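Local coordinates for fiber protein (Human adenovirus 21, PDB 3L88) that forms the knob of the trimeric adenovirus fiber, the part that attaches the virion to its cellular receptor CD46, at residues T11-G15 with L93-S97; F76-N81 with S107-M112. One frame throughout, in Å; residues are numbered along the deposited sequence.

Interaction 1 of 2, residues T11-G15 with L93-S97; sequences TLWTG and LKNKS
Trp13 lies obliquely across Lys96, whose aliphatic chain runs past the six-membered end of the indole: Lys96 CB sits over one ring face, 4.0 Å above the plane and offset toward the rim, and Lys96 CG comes 3.7 Å from Trp13 CZ2. Thr11 CG2 shares that face, while Gly15 CA lies over the rim of the opposite one. The indole comes to stand between them because its CG is held between the backbone N and the carbonyl carbon (chi1 72°). Beneath, Trp13 and Lys94 form an antiparallel hydrogen-bonded pair: Trp13 N donates to Lys94 O (2.9 Å, 162°) and Lys94 N to Trp13 O (3.0 Å, 161°). Through it the short, weakly bonded strand 94-95 becomes an edge strand, within this chain, of one of the two antiparallel sheets of the knob's beta sandwich. Lys96 N reaches Thr11 O only by a weak bond of 3.4 Å. Leu12, on the face opposite Trp13, meets Leu93 at about a right angle, Leu12 CD2 lying 3.8 Å from Leu93 CD1, whereas Leu93 CD2 packs 3.7 Å from Thr14 CG2. Gly43 and Gly44 of the second subunit pack against Thr11 and Lys96.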
ATOM      1  N   THR C  11       4.270  14.193 -12.471  1.00 16.88           N
ATOM      2  CA  THR C  11       3.324  14.348 -11.373  1.00 15.58           C
ATOM      3  C   THR C  11       2.093  15.129 -11.813  1.00 15.66           C
ATOM      4  O   THR C  11       2.205  16.225 -12.359  1.00 16.58           O
ATOM      5  CB  THR C  11       3.980  15.037 -10.144  1.00 15.51           C
ATOM      6  OG1 THR C  11       5.145  14.305  -9.738  1.00 16.50           O
ATOM      7  CG2 THR C  11       3.015  15.096  -8.979  1.00 12.88           C
ATOM      8  N   LEU C  12       0.922  14.542 -11.593  1.00 13.17           N
ATOM      9  CA  LEU C  12      -0.347  15.240 -11.778  1.00 10.54           C
ATOM     10  C   LEU C  12      -1.093  15.252 -10.450  1.00 11.83           C
ATOM     11  O   LEU C  12      -1.320  14.201  -9.853  1.00 11.95           O
ATOM     12  CB  LEU C  12      -1.187  14.541 -12.847  1.00 10.30           C
ATOM     13  CG  LEU C  12      -2.488  15.228 -13.260  1.00 12.26           C
ATOM     14  CD1 LEU C  12      -2.199  16.503 -14.043  1.00 11.62           C
ATOM     15  CD2 LEU C  12      -3.358  14.283 -14.071  1.00  9.53           C
ATOM     16  N   TRP C  13      -1.448  16.442  -9.972  1.00 11.39           N
ATOM     17  CA  TRP C  13      -1.955  16.573  -8.612  1.00 11.50           C
ATOM     18  C   TRP C  13      -2.849  17.788  -8.370  1.00 12.53           C
ATOM     19  O   TRP C  13      -3.030  18.633  -9.249  1.00 11.96           O
ATOM     20  CB  TRP C  13      -0.805  16.548  -7.604  1.00 12.83           C
ATOM     21  CG  TRP C  13       0.035  17.787  -7.593  1.00 15.02           C
ATOM     22  CD1 TRP C  13      -0.064  18.860  -8.433  1.00 15.21           C
ATOM     23  CD2 TRP C  13       1.141  18.063  -6.723  1.00 15.07           C
ATOM     24  NE1 TRP C  13       0.896  19.793  -8.125  1.00 13.94           N
ATOM     25  CE2 TRP C  13       1.647  19.329  -7.079  1.00 14.14           C
ATOM     26  CE3 TRP C  13       1.747  17.365  -5.675  1.00 13.70           C
ATOM     27  CZ2 TRP C  13       2.723  19.915  -6.416  1.00 13.93           C
ATOM     28  CZ3 TRP C  13       2.821  17.946  -5.023  1.00 13.94           C
ATOM     29  CH2 TRP C  13       3.297  19.209  -5.395  1.00 14.01           C
ATOM     30  N   THR C  14      -3.409  17.850  -7.165  1.00 11.94           N
ATOM     31  CA  THR C  14      -4.303  18.926  -6.769  1.00 10.80           C
ATOM     32  C   THR C  14      -3.512  20.108  -6.226  1.00 12.79           C
ATOM     33  O   THR C  14      -4.090  21.135  -5.869  1.00 12.98           O
ATOM     34  CB  THR C  14      -5.258  18.461  -5.662  1.00 10.39           C
ATOM     35  OG1 THR C  14      -4.501  17.867  -4.600  1.00 11.34           O
ATOM     36  CG2 THR C  14      -6.244  17.444  -6.200  1.00  8.86           C
ATOM     37  N   GLY C  15      -2.195  19.949  -6.141  1.00 12.51           N
ATOM     38  CA  GLY C  15      -1.364  20.867  -5.378  1.00 10.73           C
ATOM     39  C   GLY C  15      -1.413  20.512  -3.908  1.00 12.82           C
ATOM     40  O   GLY C  15      -2.288  19.769  -3.474  1.00 13.23           O
ATOM     41  N   LEU C  93      -6.763  19.399 -12.217  1.00 17.51           N
ATOM     42  CA  LEU C  93      -5.437  18.966 -11.791  1.00 15.82           C
ATOM     43  C   LEU C  93      -4.360  19.707 -12.574  1.00 16.59           C
ATOM     44  O   LEU C  93      -4.634  20.308 -13.613  1.00 16.36           O
ATOM     45  CB  LEU C  93      -5.279  17.456 -11.985  1.00 13.02           C
ATOM     46  CG  LEU C  93      -6.334  16.575 -11.313  1.00 11.92           C
ATOM     47  CD1 LEU C  93      -6.121  15.113 -11.660  1.00 10.11           C
ATOM     48  CD2 LEU C  93      -6.310  16.774  -9.812  1.00 11.24           C
ATOM     49  N   LYS C  94      -3.131  19.660 -12.072  1.00 17.63           N
ATOM     50  CA  LYS C  94      -2.013  20.321 -12.729  1.00 17.32           C
ATOM     51  C   LYS C  94      -0.710  19.571 -12.466  1.00 17.65           C
ATOM     52  O   LYS C  94      -0.624  18.753 -11.546  1.00 16.39           O
ATOM     53  CB  LYS C  94      -1.900  21.764 -12.237  1.00 18.75           C
ATOM     54  CG  LYS C  94      -1.526  21.878 -10.768  1.00 20.19           C
ATOM     55  CD  LYS C  94      -1.930  23.215 -10.186  1.00 22.71           C
ATOM     56  CE  LYS C  94      -1.440  23.348  -8.763  1.00 23.01           C
ATOM     57  NZ  LYS C  94      -2.106  24.477  -8.070  1.00 25.63           N
ATOM     58  N   ASN C  95       0.303  19.867 -13.274  1.00 19.60           N
ATOM     59  CA  ASN C  95       1.633  19.290 -13.096  1.00 22.76           C
ATOM     60  C   ASN C  95       2.406  19.961 -11.967  1.00 24.52           C
ATOM     61  O   ASN C  95       2.112  21.094 -11.584  1.00 28.11           O
ATOM     62  CB  ASN C  95       2.430  19.378 -14.399  1.00 24.39           C
ATOM     63  CG  ASN C  95       1.808  18.567 -15.523  1.00 27.31           C
ATOM     64  OD1 ASN C  95       1.418  17.415 -15.332  1.00 29.87           O
ATOM     65  ND2 ASN C  95       1.728  19.163 -16.706  1.00 28.05           N
ATOM     66  N   LYS C  96       3.397  19.256 -11.433  1.00 26.84           N
ATOM     67  CA  LYS C  96       4.166  19.767 -10.305  1.00 28.18           C
ATOM     68  C   LYS C  96       5.108  20.878 -10.747  1.00 31.81           C
ATOM     69  O   LYS C  96       5.330  21.841 -10.018  1.00 34.09           O
ATOM     70  CB  LYS C  96       4.946  18.638  -9.624  1.00 25.14           C
ATOM     71  CG  LYS C  96       5.735  19.072  -8.398  1.00 21.79           C
ATOM     72  CD  LYS C  96       6.339  17.876  -7.686  1.00 23.77           C
ATOM     73  CE  LYS C  96       7.601  18.252  -6.927  1.00 24.21           C
ATOM     74  NZ  LYS C  96       7.327  19.175  -5.791  1.00 25.29           N
ATOM     75  N   SER C  97       5.633  20.763 -11.961  1.00 31.84           N
ATOM     76  CA  SER C  97       6.659  21.687 -12.435  1.00 37.98           C
ATOM     77  C   SER C  97       6.069  22.975 -13.004  1.00 39.22           C
ATOM     78  O   SER C  97       5.545  22.993 -14.119  1.00 33.49           O
ATOM     79  CB  SER C  97       7.551  21.007 -13.474  1.00 37.44           C
ATOM     80  OG  SER C  97       6.769  20.313 -14.431  1.00 37.80           O
TER

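Interaction 2 of 2, residues F76-N81 with S107-M112; sequences FDSSGN and SSKAFM. With GOL (glycerol), chain O.
Met112 lays its thioether over one face of the Phe76 ring, a Met-aromatic contact. Methyl CE stands over the ring centre, 3.9 Å from the centroid and 12° off the normal, a CH-pi approach; SD, 27° off the normal, is displaced toward the CB side and comes within 3.5 Å of Phe76 CG. Bends at chi2 and chi3 fold the methionine chain so that both atoms overlie the ring. Beyond Phe76, the end of strand 67-76, a type I turn from Asp77 to Gly80 packs against Ser108 and Lys109, where the 3-10 segment begins. Asp77 OD1 accepts from Ser79 N, an Asx turn, and also from Asn81 N; the two reach it from opposite faces of the carboxylate plane. Backbone pairing across the contact is slight, Ser108 N giving a weak bond to Ser79 O (3.3 Å). The CA traces come closest at Gly80, whose CA is 4.2 Å from Lys109 CA. An ST turn joins Lys109 N to Ser107 OG. A glycerol, probably from the crystallisation liquor, spans both segments: its O3 bonds weakly to Asn81 OD1, Ser108 OG donates weakly to O1, and O1 donates to Gly80 O at 3.0 Å.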
ATOM      1  N   PHE C  76     -12.655  12.633 -17.102  1.00 12.42           N
ATOM      2  CA  PHE C  76     -11.649  13.287 -17.927  1.00 12.65           C
ATOM      3  C   PHE C  76     -11.963  13.118 -19.404  1.00 13.29           C
ATOM      4  O   PHE C  76     -12.434  12.064 -19.830  1.00 16.44           O
ATOM      5  CB  PHE C  76     -10.257  12.718 -17.633  1.00 13.11           C
ATOM      6  CG  PHE C  76      -9.884  12.750 -16.181  1.00 12.70           C
ATOM      7  CD1 PHE C  76      -9.112  13.785 -15.675  1.00 12.08           C
ATOM      8  CD2 PHE C  76     -10.304  11.742 -15.320  1.00 11.69           C
ATOM      9  CE1 PHE C  76      -8.755  13.811 -14.338  1.00 13.39           C
ATOM     10  CE2 PHE C  76      -9.961  11.767 -13.981  1.00 12.61           C
ATOM     11  CZ  PHE C  76      -9.185  12.805 -13.488  1.00 13.72           C
ATOM     12  N   ASP C  77     -11.667  14.149 -20.188  1.00 13.80           N
ATOM     13  CA  ASP C  77     -11.806  14.062 -21.634  1.00 16.00           C
ATOM     14  C   ASP C  77     -10.654  13.268 -22.231  1.00 17.85           C
ATOM     15  O   ASP C  77      -9.836  12.703 -21.502  1.00 18.40           O
ATOM     16  CB  ASP C  77     -11.894  15.452 -22.261  1.00 17.18           C
ATOM     17  CG  ASP C  77     -10.634  16.270 -22.058  1.00 20.36           C
ATOM     18  OD1 ASP C  77      -9.553  15.670 -21.878  1.00 21.96           O
ATOM     19  OD2 ASP C  77     -10.723  17.517 -22.091  1.00 22.31           O
ATOM     20  N   SER C  78     -10.589  13.238 -23.559  1.00 19.24           N
ATOM     21  CA  SER C  78      -9.647  12.378 -24.264  1.00 20.08           C
ATOM     22  C   SER C  78      -8.207  12.865 -24.137  1.00 18.82           C
ATOM     23  O   SER C  78      -7.272  12.138 -24.464  1.00 20.80           O
ATOM     24  CB  SER C  78     -10.040  12.242 -25.735  1.00 19.27           C
ATOM     25  OG  SER C  78      -9.984  13.491 -26.393  1.00 23.49           O
ATOM     26  N   SER C  79      -8.038  14.088 -23.647  1.00 19.59           N
ATOM     27  CA  SER C  79      -6.709  14.639 -23.393  1.00 21.02           C
ATOM     28  C   SER C  79      -6.272  14.439 -21.940  1.00 21.58           C
ATOM     29  O   SER C  79      -5.201  14.893 -21.536  1.00 22.83           O
ATOM     30  CB  SER C  79      -6.670  16.125 -23.752  1.00 22.14           C
ATOM     31  OG  SER C  79      -6.605  16.306 -25.154  1.00 26.76           O
ATOM     32  N   GLY C  80      -7.109  13.775 -21.152  1.00 18.70           N
ATOM     33  CA  GLY C  80      -6.809  13.547 -19.744  1.00 20.49           C
ATOM     34  C   GLY C  80      -7.086  14.750 -18.859  1.00 20.58           C
ATOM     35  O   GLY C  80      -6.635  14.805 -17.715  1.00 22.71           O
ATOM     36  N   ASN C  81      -7.844  15.707 -19.381  1.00 18.40           N
ATOM     37  CA  ASN C  81      -8.200  16.900 -18.624  1.00 16.44           C
ATOM     38  C   ASN C  81      -9.536  16.765 -17.901  1.00 14.20           C
ATOM     39  O   ASN C  81     -10.482  16.181 -18.428  1.00 13.34           O
ATOM     40  CB  ASN C  81      -8.201  18.126 -19.539  1.00 18.86           C
ATOM     41  CG  ASN C  81      -6.814  18.459 -20.066  1.00 22.58           C
ATOM     42  OD1 ASN C  81      -5.843  18.502 -19.311  1.00 24.05           O
ATOM     43  ND2 ASN C  81      -6.714  18.679 -21.368  1.00 22.95           N
ATOM     44  N   SER C 107      -0.287  16.958 -22.591  1.00 49.75           N
ATOM     45  CA  SER C 107      -1.058  15.749 -22.328  1.00 46.45           C
ATOM     46  C   SER C 107      -0.988  15.324 -20.861  1.00 43.58           C
ATOM     47  O   SER C 107       0.099  15.194 -20.291  1.00 45.56           O
ATOM     48  CB  SER C 107      -0.575  14.610 -23.227  1.00 47.73           C
ATOM     49  OG  SER C 107      -1.442  13.493 -23.139  1.00 51.71           O
ATOM     50  N   SER C 108      -2.155  15.145 -20.249  1.00 36.05           N
ATOM     51  CA  SER C 108      -2.268  14.403 -18.997  1.00 30.05           C
ATOM     52  C   SER C 108      -2.785  12.999 -19.281  1.00 27.91           C
ATOM     53  O   SER C 108      -3.069  12.231 -18.362  1.00 26.87           O
ATOM     54  CB  SER C 108      -3.210  15.116 -18.029  1.00 29.23           C
ATOM     55  OG  SER C 108      -2.781  16.443 -17.790  1.00 28.96           O
ATOM     56  N   LYS C 109      -2.900  12.673 -20.565  1.00 25.01           N
ATOM     57  CA  LYS C 109      -3.401  11.372 -20.992  1.00 22.71           C
ATOM     58  C   LYS C 109      -2.613  10.224 -20.367  1.00 19.93           C
ATOM     59  O   LYS C 109      -3.175   9.179 -20.029  1.00 17.53           O
ATOM     60  CB  LYS C 109      -3.361  11.265 -22.519  1.00 23.89           C
ATOM     61  CG  LYS C 109      -4.011  10.004 -23.073  1.00 25.87           C
ATOM     62  CD  LYS C 109      -3.814   9.898 -24.578  1.00 27.53           C
ATOM     63  CE  LYS C 109      -4.286   8.549 -25.109  1.00 29.46           C
ATOM     64  NZ  LYS C 109      -3.802   8.296 -26.498  1.00 29.24           N
ATOM     65  N   ALA C 110      -1.310  10.427 -20.210  1.00 16.32           N
ATOM     66  CA  ALA C 110      -0.420   9.364 -19.755  1.00 16.15           C
ATOM     67  C   ALA C 110      -0.595   9.032 -18.270  1.00 15.69           C
ATOM     68  O   ALA C 110      -0.038   8.053 -17.779  1.00 15.56           O
ATOM     69  CB  ALA C 110       1.022   9.715 -20.069  1.00 15.80           C
ATOM     70  N   PHE C 111      -1.392   9.835 -17.571  1.00 13.86           N
ATOM     71  CA  PHE C 111      -1.667   9.624 -16.151  1.00 14.12           C
ATOM     72  C   PHE C 111      -2.962   8.837 -15.933  1.00 13.71           C
ATOM     73  O   PHE C 111      -3.258   8.411 -14.814  1.00 12.94           O
ATOM     74  CB  PHE C 111      -1.766  10.968 -15.421  1.00 13.98           C
ATOM     75  CG  PHE C 111      -0.452  11.681 -15.273  1.00 14.11           C
ATOM     76  CD1 PHE C 111      -0.046  12.611 -16.214  1.00 14.33           C
ATOM     77  CD2 PHE C 111       0.371  11.434 -14.184  1.00 12.84           C
ATOM     78  CE1 PHE C 111       1.164  13.272 -16.084  1.00 14.30           C
ATOM     79  CE2 PHE C 111       1.578  12.095 -14.043  1.00 14.60           C
ATOM     80  CZ  PHE C 111       1.975  13.015 -14.996  1.00 14.94           C
ATOM     81  N   MET C 112      -3.733   8.665 -17.002  1.00 13.46           N
ATOM     82  CA  MET C 112      -5.074   8.100 -16.906  1.00 12.90           C
ATOM     83  C   MET C 112      -5.070   6.580 -16.739  1.00 12.33           C
ATOM     84  O   MET C 112      -4.166   5.898 -17.214  1.00 13.10           O
ATOM     85  CB  MET C 112      -5.887   8.480 -18.140  1.00 14.11           C
ATOM     86  CG  MET C 112      -6.047   9.975 -18.336  1.00 13.09           C
ATOM     87  SD  MET C 112      -7.216  10.703 -17.171  1.00 14.91           S
ATOM     88  CE  MET C 112      -6.103  11.426 -15.968  1.00 16.19           C
TER
HETATM   89  C1  GOL O   2      -5.785  17.845 -16.401  1.00 35.30           C
HETATM   90  O1  GOL O   2      -5.313  16.657 -15.797  1.00 35.03           O
HETATM   91  C2  GOL O   2      -6.680  18.611 -15.429  1.00 30.09           C
HETATM   92  O2  GOL O   2      -7.531  17.704 -14.768  1.00 23.34           O
HETATM   93  C3  GOL O   2      -7.522  19.640 -16.179  1.00 30.25           C
HETATM   94  O3  GOL O   2      -6.685  20.539 -16.873  1.00 26.14           O

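In the fold
From the N terminus, the chain passes through 11-15, then strands 33-42, 45-54 and 67-76, before entering 76-81. It next reaches 93-97, where interaction 1 closes a loop with 77 residues between its segments, and after a partly unmodelled stretch arrives at 107-112, where interaction 2 closes one with 25. The segments alternate, so the two closures cross rather than nest. Interaction 1 adds an edge strand to the five-stranded sheet; interaction 2 joins the loop leaving strand 67-76, in the four-stranded sheet, to the 107-112 loop. Their centres are 13 Å apart, and they touch directly: Phe111 and Ser108 pack on Leu12, and Phe76 on Leu93.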